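Local structure of glycerol-3-phosphate dehydrogenase [NAD(P)+] (3K96) at residues Thr42-Val47 / Asp102-Val107; Val55-Tyr60 / Asp66-Glu71; Ala237-Arg242 / Gln343-Leu348. The protein probably catalyses the NAD(P)H-dependent reduction of dihydroxyacetone phosphate to sn-glycerol 3-phosphate, the key precursor for phospholipid synthesis. All blocks are in the same frame, centred on the assembly; numbering follows the deposited sequence. Where two conformers were deposited one is given.

Contact 1 of 3, residues Thr42-Val47 / Asp102-Val107; sequences TALALV and DILIVV
Leu44 reaches from helix 39-49 toward the strand 102-105 and the loop that follows it, and a single methyl, CD1, makes both of its contacts across this interface. The apolar packing comes first. Leu44 CD1 lies 3.9 Å from Val106 CG2 and, a little farther off, 4.2 Å from Leu104 CD2, so the leucine tip meets two residues that stand two positions apart and both project toward the helix. The approach differs between the two: Leu44 and Leu104 lie at about a right angle, whereas Leu44 slants across Val106. On the helix, CG of Leu44 lies opposite the carbonyl carbon about CA-CB (chi1 -79°), and from there the branch extends outward to the strand. Leu104 takes the other common form, with CG opposite its backbone N (chi1 173°), which sends CD2 out to the helix. In all, 103 Å² is buried, through apolar side-chain contacts, and no hydrogen bond joins the two segments.

The polar interactions run within each element or out to its neighbours. In the helix, Leu46 N donates to Thr42 O at 3.0 Å, and Thr42 OG1 is hydrogen-bonded to Gly38 O and to Asn74 ND2. Strand 102-105 is tied by backbone bonds to strand 32-35 on one flank and strand 128-131 on the other; Asp102 adds a salt bridge to Arg128.

Val106 also packs against the glycine-rich segment of Gly36, Gly38 and Gly41, which runs from the turn after strand 32-35 into helix 39-49, and close to Trp40, a predicted NADPH-binding residue. A helix that follows such a turn and lies over the central parallel strands is the hallmark of the dinucleotide-binding Rossmann fold, here with a GxGxxG-type sequence.

Contact 2 of 3, residues Val55-Tyr60 / Asp66-Glu71; sequences VRLWSY and DEMQAE
Met68 spans the gap between helix 62-71 and strand 55-58. The nearest CA atoms, of Leu57 and Met68, are 9.8 Å apart, and the end of the Met68 side chain covers the distance. Its sulfur and its methyl have different partners: Met68 SD lies 4.3 Å from Leu57 CD2, and Met68 CE lies 4.2 Å from Ser59 CB. The thioether thus lies over two residues that are two positions apart and both directed at the helix. The chain leaves the helix extended through chi2, and a turn about the CG-SD bond (chi3 -77°) then swings CE toward Ser59. No hydrogen bond crosses between the segments.

The setting is the second beta-alpha-beta unit of the Rossmann fold, in which strand 55-58 leads into helix 62-71 and the chain returns in strand 87-90, parallel to the first. Leu57 and Met68 both touch that returning strand, at Leu87 and Ala89 respectively.

Farther out lie polar bonds. Ser59 OG lies anti to its own nitrogen (chi1 176°) and is engaged by His64 ND1 and by the backbone N of Glu61. CB is thus the atom of the serine that meets the methionine, while the hydroxyl is tied to Glu61, just before the helix, and to His64 in its first turn. Leu57 also touches Ile34 of strand 32-35. On the helix, Glu67 forms a salt bridge with Arg76, and Gln69 NE2 donates to Ala89 O of the returning strand.

Contact 3 of 3, residues Ala237-Arg242 / Gln343-Leu348; sequences AALITR and QAVQEL
Leu239 and Arg242, one turn apart on helix 233-253, meet Val345 and Leu348, likewise one turn apart on helix 341-349. The apolar part belongs to Leu239, whose two methyls are divided between the two partners. Leu239 CD1 touches Val345 CG1 at 4.2 Å, with the side chains at about a right angle to each other. The other methyl, Leu239 CD2, comes to 4.3 Å from Leu348 CB, with Leu348 CD1 hardly farther away.

The polar part is a single hydrogen bond, and a weak one. Arg242 NH2 reaches Leu348 O at 3.0 Å, but the N-H points well off the line to the oxygen (130°). The carbonyl approaches the edge of the guanidinium, near its plane. A bend at chi3 (63°) brings the arginine head round to this carbonyl near the end of helix 341-349.

Within each helix there are further bonds. Ala237 O accepts from both Thr241 N and Thr241 OG1, which reach it from opposite faces of its plane. On the other helix, Gln343 NE2 donates almost straight to Glu347 OE2 at 2.6 Å, while Glu347 OE1 is bound to Arg333 and Gln330.

The axes of the two short segments are 11.8 Å apart and inclined at 68°, a wide spacing bridged by side chains. Helix 326-336 packs on Leu348 through Leu327, and helix 206-228 packs on Leu239 through Thr223. Both helices also meet the second subunit: Gly268 of that subunit packs on Ala237 and Thr241, and its Arg197 hydrogen-bonds to Gln346 in the conformer described.

In the fold
Contacts 1 and 2 are neighbours in the N-terminal nucleotide-binding part, with centres about 12 Å apart, and contact 2 falls within the chain span that contact 1 brackets. They touch directly: Val107 CG1 is 3.9 Å from Tyr60 CE2. Helix 39-49 leads into strand 55-58, and strands 55-58 and 102-105 belong to one sheet, flanking strand 32-35. Contact 3 follows later in the chain, on the opposite side of the chain's centre, its centre about 35 Å from that of contact 1 and about 42 Å from that of contact 2. It touches neither, so the contacts lie in separate parts of the chain: the nucleotide-binding fold and the helical C-terminal part.

Contact 1 of 3, residues Thr42-Val47 / Asp102-Val107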
loop_
_atom_site.group_PDB
_atom_site.type_symbol
_atom_site.label_atom_id
_atom_site.label_comp_id
_atom_site.label_asym_id
_atom_site.label_seq_id
_atom_site.Cartn_x
_atom_site.Cartn_y
_atom_site.Cartn_z
ATOM N N THR A 42 2.596 25.414 -4.510
ATOM C CA THR A 42 1.499 26.342 -4.321
ATOM C C THR A 42 0.574 25.886 -3.188
ATOM O O THR A 42 0.084 26.712 -2.422
ATOM C CB THR A 42 0.687 26.520 -5.613
ATOM O OG1 THR A 42 1.550 26.932 -6.680
ATOM C CG2 THR A 42 -0.414 27.561 -5.423
ATOM N N ALA A 43 0.330 24.576 -3.089
ATOM C CA ALA A 43 -0.515 24.029 -2.030
ATOM C C ALA A 43 0.127 24.296 -0.655
ATOM O O ALA A 43 -0.545 24.667 0.291
ATOM C CB ALA A 43 -0.744 22.508 -2.239
ATOM N N LEU A 44 1.425 24.079 -0.554
ATOM C CA LEU A 44 2.150 24.366 0.697
ATOM C C LEU A 44 2.046 25.868 1.023
ATOM O O LEU A 44 1.885 26.264 2.190
ATOM C CB LEU A 44 3.610 23.939 0.574
ATOM C CG LEU A 44 3.873 22.442 0.731
ATOM C CD1 LEU A 44 5.232 22.061 0.148
ATOM C CD2 LEU A 44 3.713 22.030 2.198
ATOM N N ALA A 45 2.127 26.697 -0.008
ATOM C CA ALA A 45 2.032 28.149 0.178
ATOM C C ALA A 45 0.668 28.524 0.726
ATOM O O ALA A 45 0.554 29.446 1.549
ATOM C CB ALA A 45 2.331 28.893 -1.146
ATOM N N LEU A 46 -0.375 27.802 0.288
ATOM C CA LEU A 46 -1.726 28.050 0.773
ATOM C C LEU A 46 -1.889 27.612 2.202
ATOM O O LEU A 46 -2.529 28.294 2.989
ATOM C CB LEU A 46 -2.783 27.329 -0.080
ATOM C CG LEU A 46 -3.053 27.892 -1.460
ATOM C CD1 LEU A 46 -3.948 26.959 -2.260
ATOM C CD2 LEU A 46 -3.668 29.295 -1.300
ATOM N N VAL A 47 -1.364 26.437 2.542
ATOM C CA VAL A 47 -1.469 25.966 3.911
ATOM C C VAL A 47 -0.932 27.028 4.875
ATOM O O VAL A 47 -1.563 27.329 5.887
ATOM C CB VAL A 47 -0.700 24.650 4.114
ATOM C CG1 VAL A 47 -0.514 24.358 5.590
ATOM C CG2 VAL A 47 -1.437 23.477 3.384
ATOM N N ASP A 102 14.343 31.750 5.803
ATOM C CA ASP A 102 13.796 30.375 5.714
ATOM C C ASP A 102 13.232 30.157 4.329
ATOM O O ASP A 102 12.326 30.869 3.902
ATOM C CB ASP A 102 12.722 30.123 6.763
ATOM C CG ASP A 102 13.298 29.961 8.155
ATOM O OD1 ASP A 102 14.530 29.800 8.281
ATOM O OD2 ASP A 102 12.516 29.963 9.119
ATOM N N ILE A 103 13.774 29.157 3.637
ATOM C CA ILE A 103 13.416 28.872 2.256
ATOM C C ILE A 103 12.965 27.424 2.073
ATOM O O ILE A 103 13.606 26.500 2.569
ATOM C CB ILE A 103 14.651 29.089 1.371
ATOM C CG1 ILE A 103 15.288 30.458 1.685
ATOM C CG2 ILE A 103 14.295 28.949 -0.089
ATOM C CD1 ILE A 103 16.658 30.651 1.084
ATOM N N LEU A 104 11.872 27.245 1.338
ATOM C CA LEU A 104 11.295 25.922 1.076
ATOM C C LEU A 104 11.252 25.687 -0.430
ATOM O O LEU A 104 10.481 26.317 -1.151
ATOM C CB LEU A 104 9.903 25.839 1.698
ATOM C CG LEU A 104 9.055 24.604 1.398
ATOM C CD1 LEU A 104 9.784 23.293 1.768
ATOM C CD2 LEU A 104 7.737 24.750 2.136
ATOM N N ILE A 105 12.127 24.813 -0.902
ATOM C CA ILE A 105 12.249 24.533 -2.317
ATOM C C ILE A 105 11.336 23.375 -2.738
ATOM O O ILE A 105 11.400 22.302 -2.164
ATOM C CB ILE A 105 13.702 24.136 -2.675
ATOM C CG1 ILE A 105 14.692 25.234 -2.228
ATOM C CG2 ILE A 105 13.803 23.829 -4.158
ATOM C CD1 ILE A 105 16.162 24.878 -2.436
ATOM N N VAL A 106 10.533 23.598 -3.779
ATOM C CA VAL A 106 9.600 22.592 -4.262
ATOM C C VAL A 106 9.581 22.562 -5.801
ATOM O O VAL A 106 8.533 22.612 -6.414
ATOM C CB VAL A 106 8.159 22.853 -3.734
ATOM C CG1 VAL A 106 7.300 21.629 -3.947
ATOM C CG2 VAL A 106 8.167 23.193 -2.235
ATOM N N VAL A 107 10.752 22.492 -6.419
ATOM C CA VAL A 107 10.846 22.399 -7.863
ATOM C C VAL A 107 11.075 20.919 -8.254
ATOM O O VAL A 107 11.368 20.080 -7.404
ATOM C CB VAL A 107 11.976 23.290 -8.378
ATOM C CG1 VAL A 107 11.706 24.751 -7.994
ATOM C CG2 VAL A 107 13.321 22.849 -7.831
#

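Contact 2 of 3, residues Val55-Tyr60 / Asp66-Glu71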
loop_
_atom_site.group_PDB
_atom_site.type_symbol
_atom_site.label_atom_id
_atom_site.label_comp_id
_atom_site.label_asym_id
_atom_site.label_seq_id
_atom_site.Cartn_x
_atom_site.Cartn_y
_atom_site.Cartn_z
ATOM N N VAL A 55 3.826 34.737 2.980
ATOM C CA VAL A 55 4.488 33.816 2.110
ATOM C C VAL A 55 4.817 34.424 0.773
ATOM O O VAL A 55 3.988 35.119 0.178
ATOM C CB VAL A 55 3.596 32.566 1.833
ATOM C CG1 VAL A 55 4.337 31.598 0.926
ATOM C CG2 VAL A 55 3.189 31.898 3.135
ATOM N N ARG A 56 6.020 34.139 0.286
ATOM C CA ARG A 56 6.459 34.590 -1.022
ATOM C C ARG A 56 6.680 33.351 -1.894
ATOM O O ARG A 56 7.504 32.487 -1.575
ATOM C CB ARG A 56 7.753 35.387 -0.933
ATOM C CG ARG A 56 7.645 36.650 -0.121
ATOM C CD ARG A 56 8.992 37.337 -0.061
ATOM N NE ARG A 56 8.979 38.504 0.809
ATOM C CZ ARG A 56 10.022 39.302 1.017
ATOM N NH1 ARG A 56 11.188 39.060 0.425
ATOM N NH2 ARG A 56 9.891 40.350 1.824
ATOM N N LEU A 57 5.961 33.299 -3.003
ATOM C CA LEU A 57 6.033 32.190 -3.923
ATOM C C LEU A 57 6.733 32.607 -5.198
ATOM O O LEU A 57 6.271 33.503 -5.889
ATOM C CB LEU A 57 4.607 31.728 -4.249
ATOM C CG LEU A 57 4.461 30.512 -5.157
ATOM C CD1 LEU A 57 5.099 29.292 -4.501
ATOM C CD2 LEU A 57 2.977 30.273 -5.460
ATOM N N TRP A 58 7.823 31.939 -5.526
ATOM C CA TRP A 58 8.610 32.240 -6.721
ATOM C C TRP A 58 8.513 31.135 -7.761
ATOM O O TRP A 58 8.468 29.943 -7.436
ATOM C CB TRP A 58 10.073 32.411 -6.332
ATOM C CG TRP A 58 11.056 32.607 -7.473
ATOM C CD1 TRP A 58 11.357 33.787 -8.106
ATOM C CD2 TRP A 58 11.912 31.613 -8.058
ATOM N NE1 TRP A 58 12.319 33.580 -9.067
ATOM C CE2 TRP A 58 12.681 32.257 -9.057
ATOM C CE3 TRP A 58 12.098 30.233 -7.843
ATOM C CZ2 TRP A 58 13.617 31.576 -9.839
ATOM C CZ3 TRP A 58 13.035 29.556 -8.610
ATOM C CH2 TRP A 58 13.784 30.232 -9.604
ATOM N N SER A 59 8.484 31.555 -9.015
ATOM C CA SER A 59 8.463 30.653 -10.132
ATOM C C SER A 59 9.503 31.114 -11.123
ATOM O O SER A 59 9.646 32.321 -11.351
ATOM C CB SER A 59 7.096 30.687 -10.815
ATOM O OG SER A 59 7.101 29.865 -11.971
ATOM N N TYR A 60 10.211 30.164 -11.728
ATOM C CA TYR A 60 11.210 30.494 -12.755
ATOM C C TYR A 60 10.597 30.717 -14.159
ATOM O O TYR A 60 11.274 31.238 -15.050
ATOM C CB TYR A 60 12.347 29.464 -12.798
ATOM C CG TYR A 60 11.931 28.002 -12.840
ATOM C CD1 TYR A 60 11.632 27.381 -14.039
ATOM C CD2 TYR A 60 11.893 27.238 -11.673
ATOM C CE1 TYR A 60 11.277 26.048 -14.079
ATOM C CE2 TYR A 60 11.534 25.910 -11.697
ATOM C CZ TYR A 60 11.229 25.313 -12.902
ATOM O OH TYR A 60 10.874 23.982 -12.939
ATOM N N ASP A 66 3.461 36.746 -13.809
ATOM C CA ASP A 66 2.534 37.777 -14.315
ATOM C C ASP A 66 1.077 37.296 -14.189
ATOM O O ASP A 66 0.191 38.034 -13.722
ATOM C CB ASP A 66 2.873 38.111 -15.772
ATOM C CG ASP A 66 4.169 38.877 -15.899
ATOM O OD1 ASP A 66 4.465 39.681 -14.980
ATOM O OD2 ASP A 66 4.884 38.701 -16.911
ATOM N N GLU A 67 0.849 36.044 -14.585
ATOM C CA GLU A 67 -0.466 35.428 -14.487
ATOM C C GLU A 67 -0.966 35.423 -13.048
ATOM O O GLU A 67 -2.089 35.831 -12.787
ATOM C CB GLU A 67 -0.421 33.997 -15.021
ATOM C CG GLU A 67 -0.152 33.920 -16.506
ATOM C CD GLU A 67 0.120 32.504 -16.980
ATOM O OE1 GLU A 67 -0.167 31.543 -16.224
ATOM O OE2 GLU A 67 0.630 32.355 -18.112
ATOM N N MET A 68 -0.128 34.968 -12.116
ATOM C CA MET A 68 -0.514 34.941 -10.702
ATOM C C MET A 68 -0.723 36.339 -10.095
ATOM O O MET A 68 -1.640 36.546 -9.304
ATOM C CB MET A 68 0.518 34.142 -9.888
ATOM C CG MET A 68 0.505 32.657 -10.235
ATOM S SD MET A 68 1.594 31.608 -9.252
ATOM C CE MET A 68 3.192 31.984 -9.993
ATOM N N GLN A 69 0.137 37.287 -10.442
ATOM C CA GLN A 69 0.002 38.653 -9.912
ATOM C C GLN A 69 -1.303 39.268 -10.396
ATOM O O GLN A 69 -2.053 39.828 -9.607
ATOM C CB GLN A 69 1.211 39.515 -10.292
ATOM C CG GLN A 69 2.495 39.091 -9.572
ATOM C CD GLN A 69 3.687 39.989 -9.873
ATOM O OE1 GLN A 69 3.668 40.754 -10.827
ATOM N NE2 GLN A 69 4.732 39.895 -9.047
ATOM N N ALA A 70 -1.605 39.093 -11.680
ATOM C CA ALA A 70 -2.834 39.620 -12.251
ATOM C C ALA A 70 -4.076 38.926 -11.702
ATOM O O ALA A 70 -5.033 39.583 -11.329
ATOM C CB ALA A 70 -2.811 39.490 -13.771
ATOM N N GLU A 71 -4.045 37.602 -11.603
ATOM C CA GLU A 71 -5.247 36.837 -11.224
ATOM C C GLU A 71 -5.451 36.464 -9.757
ATOM O O GLU A 71 -6.571 36.205 -9.343
ATOM C CB GLU A 71 -5.270 35.587 -12.077
ATOM C CG GLU A 71 -5.260 35.934 -13.546
ATOM C CD GLU A 71 -4.926 34.767 -14.416
ATOM O OE1 GLU A 71 -4.708 33.659 -13.887
ATOM O OE2 GLU A 71 -4.859 34.963 -15.643
#

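Contact 3 of 3, residues Ala237-Arg242 / Gln343-Leu348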
loop_
_atom_site.group_PDB
_atom_site.type_symbol
_atom_site.label_atom_id
_atom_site.label_comp_id
_atom_site.label_asym_id
_atom_site.label_seq_id
_atom_site.Cartn_x
_atom_site.Cartn_y
_atom_site.Cartn_z
ATOM N N ALA A 237 -0.356 -5.305 -6.335
ATOM C CA ALA A 237 0.016 -5.386 -4.921
ATOM C C ALA A 237 1.339 -6.118 -4.765
ATOM O O ALA A 237 2.177 -5.735 -3.961
ATOM C CB ALA A 237 -1.092 -6.084 -4.096
ATOM N N ALA A 238 1.531 -7.173 -5.547
ATOM C CA ALA A 238 2.780 -7.927 -5.512
ATOM C C ALA A 238 3.962 -7.021 -5.944
ATOM O O ALA A 238 5.049 -7.087 -5.373
ATOM C CB ALA A 238 2.683 -9.151 -6.408
ATOM N N LEU A 239 3.753 -6.203 -6.968
ATOM C CA LEU A 239 4.786 -5.266 -7.435
ATOM C C LEU A 239 5.049 -4.153 -6.410
ATOM O O LEU A 239 6.189 -3.724 -6.239
ATOM C CB LEU A 239 4.412 -4.649 -8.787
ATOM C CG LEU A 239 4.403 -5.647 -9.972
ATOM C CD1 LEU A 239 3.788 -5.051 -11.244
ATOM C CD2 LEU A 239 5.803 -6.119 -10.237
ATOM N N ILE A 240 4.014 -3.684 -5.727
ATOM C CA ILE A 240 4.228 -2.674 -4.672
ATOM C C ILE A 240 5.087 -3.305 -3.555
ATOM O O ILE A 240 6.043 -2.705 -3.050
ATOM C CB ILE A 240 2.885 -2.139 -4.126
ATOM C CG1 ILE A 240 2.210 -1.257 -5.192
ATOM C CG2 ILE A 240 3.106 -1.343 -2.851
ATOM C CD1 ILE A 240 0.721 -0.795 -4.851
ATOM N N THR A 241 4.770 -4.550 -3.208
ATOM C CA THR A 241 5.509 -5.245 -2.187
ATOM C C THR A 241 6.976 -5.371 -2.615
ATOM O O THR A 241 7.877 -5.105 -1.823
ATOM C CB THR A 241 4.895 -6.616 -1.904
ATOM O OG1 THR A 241 3.537 -6.453 -1.471
ATOM C CG2 THR A 241 5.679 -7.344 -0.843
ATOM N N ARG A 242 7.227 -5.774 -3.857
ATOM C CA ARG A 242 8.613 -5.892 -4.330
ATOM C C ARG A 242 9.281 -4.538 -4.394
ATOM O O ARG A 242 10.468 -4.409 -4.144
ATOM C CB ARG A 242 8.708 -6.535 -5.706
ATOM C CG ARG A 242 8.364 -7.997 -5.727
ATOM C CD ARG A 242 9.073 -8.649 -6.897
ATOM N NE ARG A 242 10.531 -8.543 -6.727
ATOM C CZ ARG A 242 11.423 -8.919 -7.640
ATOM N NH1 ARG A 242 12.721 -8.773 -7.388
ATOM N NH2 ARG A 242 11.022 -9.432 -8.811
ATOM N N GLN A 343 6.662 -8.365 -21.686
ATOM C CA GLN A 343 7.756 -9.242 -21.332
ATOM C C GLN A 343 8.434 -8.743 -20.054
ATOM O O GLN A 343 8.774 -9.535 -19.181
ATOM C CB GLN A 343 8.778 -9.321 -22.462
ATOM C CG GLN A 343 10.063 -10.028 -22.057
ATOM C CD GLN A 343 11.177 -9.827 -23.061
ATOM O OE1 GLN A 343 10.937 -9.432 -24.199
ATOM N NE2 GLN A 343 12.405 -10.082 -22.637
ATOM N N ALA A 344 8.619 -7.429 -19.939
ATOM C CA ALA A 344 9.296 -6.856 -18.770
ATOM C C ALA A 344 8.577 -7.156 -17.440
ATOM O O ALA A 344 9.206 -7.523 -16.441
ATOM C CB ALA A 344 9.490 -5.328 -18.940
ATOM N N VAL A 345 7.268 -6.982 -17.425
ATOM C CA VAL A 345 6.524 -7.198 -16.196
ATOM C C VAL A 345 6.436 -8.678 -15.900
ATOM O O VAL A 345 6.430 -9.079 -14.727
ATOM C CB VAL A 345 5.147 -6.542 -16.215
ATOM C CG1 VAL A 345 4.382 -6.875 -14.933
ATOM C CG2 VAL A 345 5.287 -4.990 -16.377
ATOM N N GLN A 346 6.356 -9.508 -16.939
ATOM C CA GLN A 346 6.288 -10.956 -16.711
ATOM C C GLN A 346 7.627 -11.502 -16.196
ATOM O O GLN A 346 7.655 -12.516 -15.493
ATOM C CB GLN A 346 5.773 -11.706 -17.944
ATOM C CG GLN A 346 4.278 -11.472 -18.187
ATOM C CD GLN A 346 3.717 -12.277 -19.340
ATOM O OE1 GLN A 346 2.520 -12.243 -19.599
ATOM N NE2 GLN A 346 4.578 -13.011 -20.033
ATOM N N GLU A 347 8.736 -10.856 -16.560
ATOM C CA GLU A 347 10.041 -11.245 -16.001
ATOM C C GLU A 347 10.073 -10.850 -14.519
ATOM O O GLU A 347 10.607 -11.580 -13.704
ATOM C CB GLU A 347 11.220 -10.599 -16.750
ATOM C CG GLU A 347 11.466 -11.180 -18.145
ATOM C CD GLU A 347 12.517 -10.404 -18.960
ATOM O OE1 GLU A 347 13.154 -9.466 -18.427
ATOM O OE2 GLU A 347 12.694 -10.729 -20.152
ATOM N N LEU A 348 9.501 -9.702 -14.172
ATOM C CA LEU A 348 9.475 -9.261 -12.766
ATOM C C LEU A 348 8.598 -10.149 -11.887
ATOM O O LEU A 348 8.989 -10.502 -10.770
ATOM C CB LEU A 348 8.972 -7.825 -12.638
ATOM C CG LEU A 348 9.919 -6.723 -13.101
ATOM C CD1 LEU A 348 9.232 -5.370 -12.980
ATOM C CD2 LEU A 348 11.201 -6.785 -12.274
#